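Local coordinates for FAD-binding PCMH-type domain-containing protein (PDB 6YJO) that binds FAD covalently and probably oxidises its substrates as a member of the oxygen-dependent FAD-linked oxidoreductase family, at residues A[55-60]-A[335-340]; A[73-76]-A[80-83]. One frame throughout, in Å; residues are numbered along the deposited sequence.

In the fold
Contact 2 lies in the FAD-binding domain of this PCMH-type flavoprotein, joining the loop after strand 71-73 to the following helix. Contact 1 forms where the loop 335-340 meets helix 52-57; its segments lie 275 residues apart at their closest ends and enclose contact 2 along the chain. Their centres, on the same side of the chain's centre, are about 17 Å apart, and they meet where R337 NH2, engaged by E57 in contact 1, packs against L74 CD2 at 3.6 Å. The side chain of E57 comes to about 9 Å from the FAD and that of I81 to about 7 Å, so these two stand behind the cofactor's direct neighbours, but Y339 brings contact 1 to the covalently linked H102.

Contact 1: residues A[55-60]-A[335-340]; sequences VKEVKP and QRRPYD
E57 swings CG away from its backbone N (chi1 -160°) and then folds at chi2 (68°), turning its carboxylate toward R337, whose chain runs extended from CG to NE and delivers the guanidinium to meet it. The result is a buried-acid salt bridge tying helix 52-57, beside the flavin-binding part of a PCMH-type flavoprotein, to a loop that reaches over from between helix 320-326 and strand 346-352, an edge strand of the seven-stranded sheet. One oxygen does most of the work. R337 NH2 donates to E57 OE1 at 2.6 Å with an N-H...O angle of 171°, nearly along the C-O axis and within the guanidinium plane, while R337 NH1 adds a weak bond to the same oxygen. Carboxylate and guanidinium are nearly coplanar, and the acid sits at the edge of the arginine group, the two side chains crossing at about a right angle.

Further partners hold both groups in place: Q53 NE2 also donates to E57 OE1, and D121 forms a second salt bridge with R337 through NH1. Together with a long, weak ion pair from K98 NZ to E57 OE2, R337 would be expected to keep this buried carboxylate ionised. The loop also reaches the flavin attachment site, since Y339 OH is hydrogen-bonded to the FAD-linked H102. On the more exposed flank, K56 NZ is 5.2 Å from D340 OD1 and K59 NZ is 4.8 Å from D340 OD2, so any attraction is probably diffuse. The aliphatic part of K56 passes across D340, K56 CG coming to 4.1 Å from D340 OD1.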
ATOM      1  N   VAL A  55      15.380   9.621 -19.411  1.00 86.78           N
ATOM      2  CA  VAL A  55      16.196   8.639 -18.705  1.00 90.11           C
ATOM      3  C   VAL A  55      15.980   8.748 -17.200  1.00 84.39           C
ATOM      4  O   VAL A  55      16.136   7.760 -16.474  1.00 93.98           O
ATOM      5  CB  VAL A  55      17.683   8.804 -19.083  1.00 87.78           C
ATOM      6  CG1 VAL A  55      18.424   9.676 -18.069  1.00 87.81           C
ATOM      7  CG2 VAL A  55      18.343   7.444 -19.220  1.00 85.69           C
ATOM      8  N   LYS A  56      15.616   9.938 -16.713  1.00 91.79           N
ATOM      9  CA  LYS A  56      15.366  10.156 -15.296  1.00 86.65           C
ATOM     10  C   LYS A  56      13.959   9.736 -14.888  1.00 80.49           C
ATOM     11  O   LYS A  56      13.743   9.402 -13.720  1.00 76.23           O
ATOM     12  CB  LYS A  56      15.597  11.636 -14.970  1.00 92.00           C
ATOM     13  CG  LYS A  56      15.862  11.957 -13.504  1.00 95.58           C
ATOM     14  CD  LYS A  56      16.122  13.445 -13.309  1.00 99.80           C
ATOM     15  CE  LYS A  56      17.519  13.860 -13.752  1.00105.60           C
ATOM     16  NZ  LYS A  56      18.578  13.428 -12.806  1.00109.01           N
ATOM     17  N   GLU A  57      13.011   9.734 -15.829  1.00 81.21           N
ATOM     18  CA  GLU A  57      11.632   9.350 -15.559  1.00 82.21           C
ATOM     19  C   GLU A  57      11.404   7.854 -15.718  1.00 81.11           C
ATOM     20  O   GLU A  57      10.523   7.295 -15.056  1.00 79.50           O
ATOM     21  CB  GLU A  57      10.683  10.105 -16.498  1.00 84.92           C
ATOM     22  CG  GLU A  57       9.252  10.168 -16.004  1.00 86.14           C
ATOM     23  CD  GLU A  57       9.107  11.021 -14.760  1.00 88.65           C
ATOM     24  OE1 GLU A  57       9.262  12.256 -14.867  1.00 90.50           O
ATOM     25  OE2 GLU A  57       8.855  10.456 -13.676  1.00 88.29           O
ATOM     26  N   VAL A  58      12.184   7.202 -16.585  1.00 81.09           N
ATOM     27  CA  VAL A  58      12.056   5.765 -16.821  1.00 79.89           C
ATOM     28  C   VAL A  58      12.739   4.942 -15.740  1.00 78.12           C
ATOM     29  O   VAL A  58      12.531   3.724 -15.674  1.00 75.35           O
ATOM     30  CB  VAL A  58      12.601   5.476 -18.234  1.00 82.95           C
ATOM     31  CG1 VAL A  58      13.014   4.022 -18.396  1.00 83.28           C
ATOM     32  CG2 VAL A  58      11.560   5.863 -19.283  1.00 83.18           C
ATOM     33  N   LYS A  59      13.527   5.574 -14.882  1.00 66.31           N
ATOM     34  CA  LYS A  59      14.176   4.902 -13.763  1.00 67.14           C
ATOM     35  C   LYS A  59      13.131   4.516 -12.718  1.00 65.71           C
ATOM     36  O   LYS A  59      12.559   5.412 -12.082  1.00 65.43           O
ATOM     37  CB  LYS A  59      15.234   5.823 -13.150  1.00 68.80           C
ATOM     38  CG  LYS A  59      16.477   5.114 -12.620  1.00 70.54           C
ATOM     39  CD  LYS A  59      17.136   5.923 -11.513  1.00 71.00           C
ATOM     40  CE  LYS A  59      18.572   5.500 -11.253  1.00 73.18           C
ATOM     41  NZ  LYS A  59      18.982   5.751  -9.843  1.00 72.22           N
ATOM     42  N   PRO A  60      12.855   3.231 -12.495  1.00 64.25           N
ATOM     43  CA  PRO A  60      11.795   2.855 -11.552  1.00 60.84           C
ATOM     44  C   PRO A  60      12.224   3.125 -10.116  1.00 58.66           C
ATOM     45  O   PRO A  60      13.393   3.391  -9.834  1.00 60.03           O
ATOM     46  CB  PRO A  60      11.626   1.358 -11.815  1.00 60.57           C
ATOM     47  CG  PRO A  60      13.021   0.917 -12.130  1.00 63.30           C
ATOM     48  CD  PRO A  60      13.639   2.056 -12.916  1.00 65.26           C
ATOM     49  N   GLN A 335       7.340  15.425   0.576  1.00 57.39           N
ATOM     50  CA  GLN A 335       7.920  14.938  -0.673  1.00 57.26           C
ATOM     51  C   GLN A 335       7.111  15.456  -1.853  1.00 60.02           C
ATOM     52  O   GLN A 335       5.877  15.389  -1.844  1.00 60.93           O
ATOM     53  CB  GLN A 335       7.942  13.407  -0.712  1.00 53.87           C
ATOM     54  CG  GLN A 335       8.988  12.734   0.162  1.00 53.50           C
ATOM     55  CD  GLN A 335      10.407  13.186  -0.149  1.00 55.78           C
ATOM     56  OE1 GLN A 335      10.687  13.689  -1.236  1.00 56.66           O
ATOM     57  NE2 GLN A 335      11.303  13.026   0.819  1.00 57.09           N
ATOM     58  N   ARG A 336       7.802  15.961  -2.874  1.00 62.18           N
ATOM     59  CA  ARG A 336       7.162  16.441  -4.091  1.00 64.49           C
ATOM     60  C   ARG A 336       8.067  16.145  -5.277  1.00 67.03           C
ATOM     61  O   ARG A 336       9.157  15.581  -5.135  1.00 69.15           O
ATOM     62  CB  ARG A 336       6.860  17.942  -4.017  1.00 66.81           C
ATOM     63  CG  ARG A 336       5.905  18.324  -2.904  1.00 67.33           C
ATOM     64  CD  ARG A 336       5.587  19.808  -2.908  1.00 69.64           C
ATOM     65  NE  ARG A 336       4.730  20.190  -4.027  1.00 70.67           N
ATOM     66  CZ  ARG A 336       3.934  21.255  -4.038  1.00 73.31           C
ATOM     67  NH1 ARG A 336       3.861  22.057  -2.984  1.00 74.89           N
ATOM     68  NH2 ARG A 336       3.195  21.514  -5.108  1.00 74.22           N
ATOM     69  N   ARG A 337       7.607  16.542  -6.449  1.00 67.56           N
ATOM     70  CA  ARG A 337       8.365  16.420  -7.683  1.00 69.30           C
ATOM     71  C   ARG A 337       9.412  17.531  -7.765  1.00 72.56           C
ATOM     72  O   ARG A 337       9.121  18.682  -7.431  1.00 74.69           O
ATOM     73  CB  ARG A 337       7.427  16.495  -8.885  1.00 69.63           C
ATOM     74  CG  ARG A 337       8.112  16.451 -10.231  1.00 72.34           C
ATOM     75  CD  ARG A 337       7.086  16.408 -11.350  1.00 73.38           C
ATOM     76  NE  ARG A 337       7.704  16.120 -12.642  1.00 75.48           N
ATOM     77  CZ  ARG A 337       8.007  14.898 -13.068  1.00 75.37           C
ATOM     78  NH1 ARG A 337       7.756  13.844 -12.303  1.00 71.93           N
ATOM     79  NH2 ARG A 337       8.567  14.731 -14.258  1.00 78.71           N
ATOM     80  N   PRO A 338      10.638  17.223  -8.221  1.00 83.20           N
ATOM     81  CA  PRO A 338      11.078  15.913  -8.717  1.00 86.88           C
ATOM     82  C   PRO A 338      11.438  14.933  -7.599  1.00 85.24           C
ATOM     83  O   PRO A 338      11.849  15.348  -6.514  1.00 87.50           O
ATOM     84  CB  PRO A 338      12.310  16.263  -9.550  1.00 91.06           C
ATOM     85  CG  PRO A 338      12.891  17.439  -8.836  1.00 93.12           C
ATOM     86  CD  PRO A 338      11.722  18.221  -8.284  1.00 90.08           C
ATOM     87  N   TYR A 339      11.302  13.640  -7.885  1.00 81.67           N
ATOM     88  CA  TYR A 339      11.458  12.578  -6.900  1.00 76.59           C
ATOM     89  C   TYR A 339      12.423  11.542  -7.454  1.00 76.02           C
ATOM     90  O   TYR A 339      12.208  11.019  -8.553  1.00 74.92           O
ATOM     91  CB  TYR A 339      10.100  11.944  -6.582  1.00 72.99           C
ATOM     92  CG  TYR A 339      10.105  10.946  -5.452  1.00 68.65           C
ATOM     93  CD1 TYR A 339      10.122  11.364  -4.126  1.00 66.68           C
ATOM     94  CD2 TYR A 339      10.058   9.584  -5.709  1.00 64.87           C
ATOM     95  CE1 TYR A 339      10.111  10.448  -3.090  1.00 62.88           C
ATOM     96  CE2 TYR A 339      10.044   8.664  -4.685  1.00 61.74           C
ATOM     97  CZ  TYR A 339      10.070   9.100  -3.376  1.00 59.55           C
ATOM     98  OH  TYR A 339      10.057   8.180  -2.349  1.00 55.63           O
ATOM     99  N   ASP A 340      13.484  11.249  -6.703  1.00 77.24           N
ATOM    100  CA  ASP A 340      14.543  10.358  -7.174  1.00 78.36           C
ATOM    101  C   ASP A 340      14.993   9.426  -6.052  1.00 78.46           C
ATOM    102  O   ASP A 340      16.178   9.333  -5.727  1.00 78.33           O
ATOM    103  CB  ASP A 340      15.715  11.172  -7.727  1.00 80.94           C
ATOM    104  CG  ASP A 340      16.502  10.422  -8.784  1.00 84.82           C
ATOM    105  OD1 ASP A 340      15.919  10.098  -9.839  1.00 86.07           O
ATOM    106  OD2 ASP A 340      17.702  10.160  -8.562  1.00 86.65           O
TER

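Contact 2: residues A[73-76]-A[80-83]; sequences ALPT and HISD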
ATOM      1  N   ALA A  73       3.328  10.606 -20.648  1.00 64.20           N
ATOM      2  CA  ALA A  73       2.627  11.873 -20.497  1.00 63.58           C
ATOM      3  C   ALA A  73       2.899  12.436 -19.109  1.00 61.97           C
ATOM      4  O   ALA A  73       3.126  11.693 -18.150  1.00 59.73           O
ATOM      5  CB  ALA A  73       1.121  11.702 -20.709  1.00 62.07           C
ATOM      6  N   LEU A  74       2.904  13.762 -19.018  1.00 64.52           N
ATOM      7  CA  LEU A  74       3.113  14.479 -17.761  1.00 66.02           C
ATOM      8  C   LEU A  74       2.010  15.522 -17.625  1.00 68.60           C
ATOM      9  O   LEU A  74       2.251  16.728 -17.763  1.00 71.40           O
ATOM     10  CB  LEU A  74       4.504  15.114 -17.723  1.00 69.07           C
ATOM     11  CG  LEU A  74       4.875  15.856 -16.436  1.00 68.33           C
ATOM     12  CD1 LEU A  74       4.734  14.947 -15.220  1.00 65.97           C
ATOM     13  CD2 LEU A  74       6.288  16.412 -16.521  1.00 71.21           C
ATOM     14  N   PRO A  75       0.779  15.086 -17.365  1.00 67.74           N
ATOM     15  CA  PRO A  75      -0.338  16.029 -17.274  1.00 68.91           C
ATOM     16  C   PRO A  75      -0.245  16.900 -16.031  1.00 68.70           C
ATOM     17  O   PRO A  75       0.424  16.570 -15.051  1.00 69.88           O
ATOM     18  CB  PRO A  75      -1.562  15.111 -17.211  1.00 66.38           C
ATOM     19  CG  PRO A  75      -1.045  13.868 -16.567  1.00 64.88           C
ATOM     20  CD  PRO A  75       0.339  13.699 -17.136  1.00 66.92           C
ATOM     21  N   THR A  76      -0.937  18.039 -16.093  1.00 68.50           N
ATOM     22  CA  THR A  76      -1.187  18.858 -14.917  1.00 67.24           C
ATOM     23  C   THR A  76      -2.664  19.178 -14.743  1.00 67.03           C
ATOM     24  O   THR A  76      -3.026  19.820 -13.751  1.00 68.06           O
ATOM     25  CB  THR A  76      -0.391  20.173 -14.975  1.00 68.96           C
ATOM     26  OG1 THR A  76      -0.908  21.007 -16.019  1.00 71.43           O
ATOM     27  CG2 THR A  76       1.086  19.893 -15.215  1.00 69.11           C
ATOM     28  N   HIS A  80      -5.766  16.929 -19.682  1.00 61.14           N
ATOM     29  CA  HIS A  80      -4.602  16.234 -20.221  1.00 62.11           C
ATOM     30  C   HIS A  80      -4.763  14.725 -20.094  1.00 60.09           C
ATOM     31  O   HIS A  80      -4.550  13.981 -21.060  1.00 59.52           O
ATOM     32  CB  HIS A  80      -3.333  16.698 -19.502  1.00 61.95           C
ATOM     33  CG  HIS A  80      -3.002  18.142 -19.718  1.00 63.99           C
ATOM     34  ND1 HIS A  80      -2.485  18.942 -18.722  1.00 63.07           N
ATOM     35  CD2 HIS A  80      -3.103  18.927 -20.817  1.00 65.29           C
ATOM     36  CE1 HIS A  80      -2.288  20.159 -19.195  1.00 65.84           C
ATOM     37  NE2 HIS A  80      -2.656  20.177 -20.464  1.00 67.21           N
ATOM     38  N   ILE A  81      -5.145  14.254 -18.905  1.00 57.82           N
ATOM     39  CA  ILE A  81      -5.354  12.822 -18.701  1.00 55.97           C
ATOM     40  C   ILE A  81      -6.390  12.293 -19.687  1.00 54.06           C
ATOM     41  O   ILE A  81      -6.166  11.284 -20.367  1.00 53.34           O
ATOM     42  CB  ILE A  81      -5.770  12.544 -17.245  1.00 55.28           C
ATOM     43  CG1 ILE A  81      -4.612  12.844 -16.290  1.00 56.16           C
ATOM     44  CG2 ILE A  81      -6.195  11.091 -17.079  1.00 53.16           C
ATOM     45  CD1 ILE A  81      -5.028  13.576 -15.025  1.00 55.99           C
ATOM     46  N   SER A  82      -7.542  12.962 -19.776  1.00 52.77           N
ATOM     47  CA  SER A  82      -8.580  12.512 -20.697  1.00 52.65           C
ATOM     48  C   SER A  82      -8.045  12.433 -22.121  1.00 52.12           C
ATOM     49  O   SER A  82      -8.211  11.418 -22.806  1.00 48.73           O
ATOM     50  CB  SER A  82      -9.792  13.442 -20.625  1.00 56.83           C
ATOM     51  OG  SER A  82     -10.817  13.003 -21.500  1.00 58.89           O
ATOM     52  N   ASP A  83      -7.385  13.498 -22.583  1.00 54.24           N
ATOM     53  CA  ASP A  83      -6.807  13.478 -23.922  1.00 56.48           C
ATOM     54  C   ASP A  83      -5.712  12.422 -24.035  1.00 54.15           C
ATOM     55  O   ASP A  83      -5.605  11.738 -25.058  1.00 52.06           O
ATOM     56  CB  ASP A  83      -6.260  14.861 -24.279  1.00 60.40           C
ATOM     57  CG  ASP A  83      -7.361  15.865 -24.578  1.00 62.46           C
ATOM     58  OD1 ASP A  83      -8.543  15.458 -24.635  1.00 61.38           O
ATOM     59  OD2 ASP A  83      -7.046  17.059 -24.754  1.00 63.99           O
TER
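P75 lays its ring against the start of helix 78-90, where CB meets the CB of H80 at 3.3 Å and CG reaches the CG1 of I81 at 3.7 Å. The proline and the isoleucine cross at about a right angle, an apolar touch on the buried side of the turn; beyond it I81 continues onto I118 of the central parallel strand and onto I226 and A228 of strand 226-236.

The backbone N of T76 donates to H80 ND1 at 3.2 Å, and the N-H...N angle of 168° makes the bond almost straight, although the donor is tilted 17° from the imidazole plane. Setting CG beside its backbone N (chi1 -65°) brings the H80 ring to the loop, and chi2 turns ND1 toward T76 N. T77 N is hydrogen-bonded to the same nitrogen, so two successive amides at the entry to the helix converge on one acceptor, an arrangement that would favour the tautomer with ND1 unprotonated. T76 lies alongside the imidazole and points the same way, its OG1 in the ring plane at the edge, 3.6 Å from H80 CE1.

Backbone bonds from A73 to V117 and V119 place the turn at the end of an outer strand of the three-stranded parallel sheet. Strand 71-73, helix 78-90 and strand 95-98, parallel strands with 116-119 between them, form a beta-alpha-beta crossover of the PCMH-type FAD-binding domain.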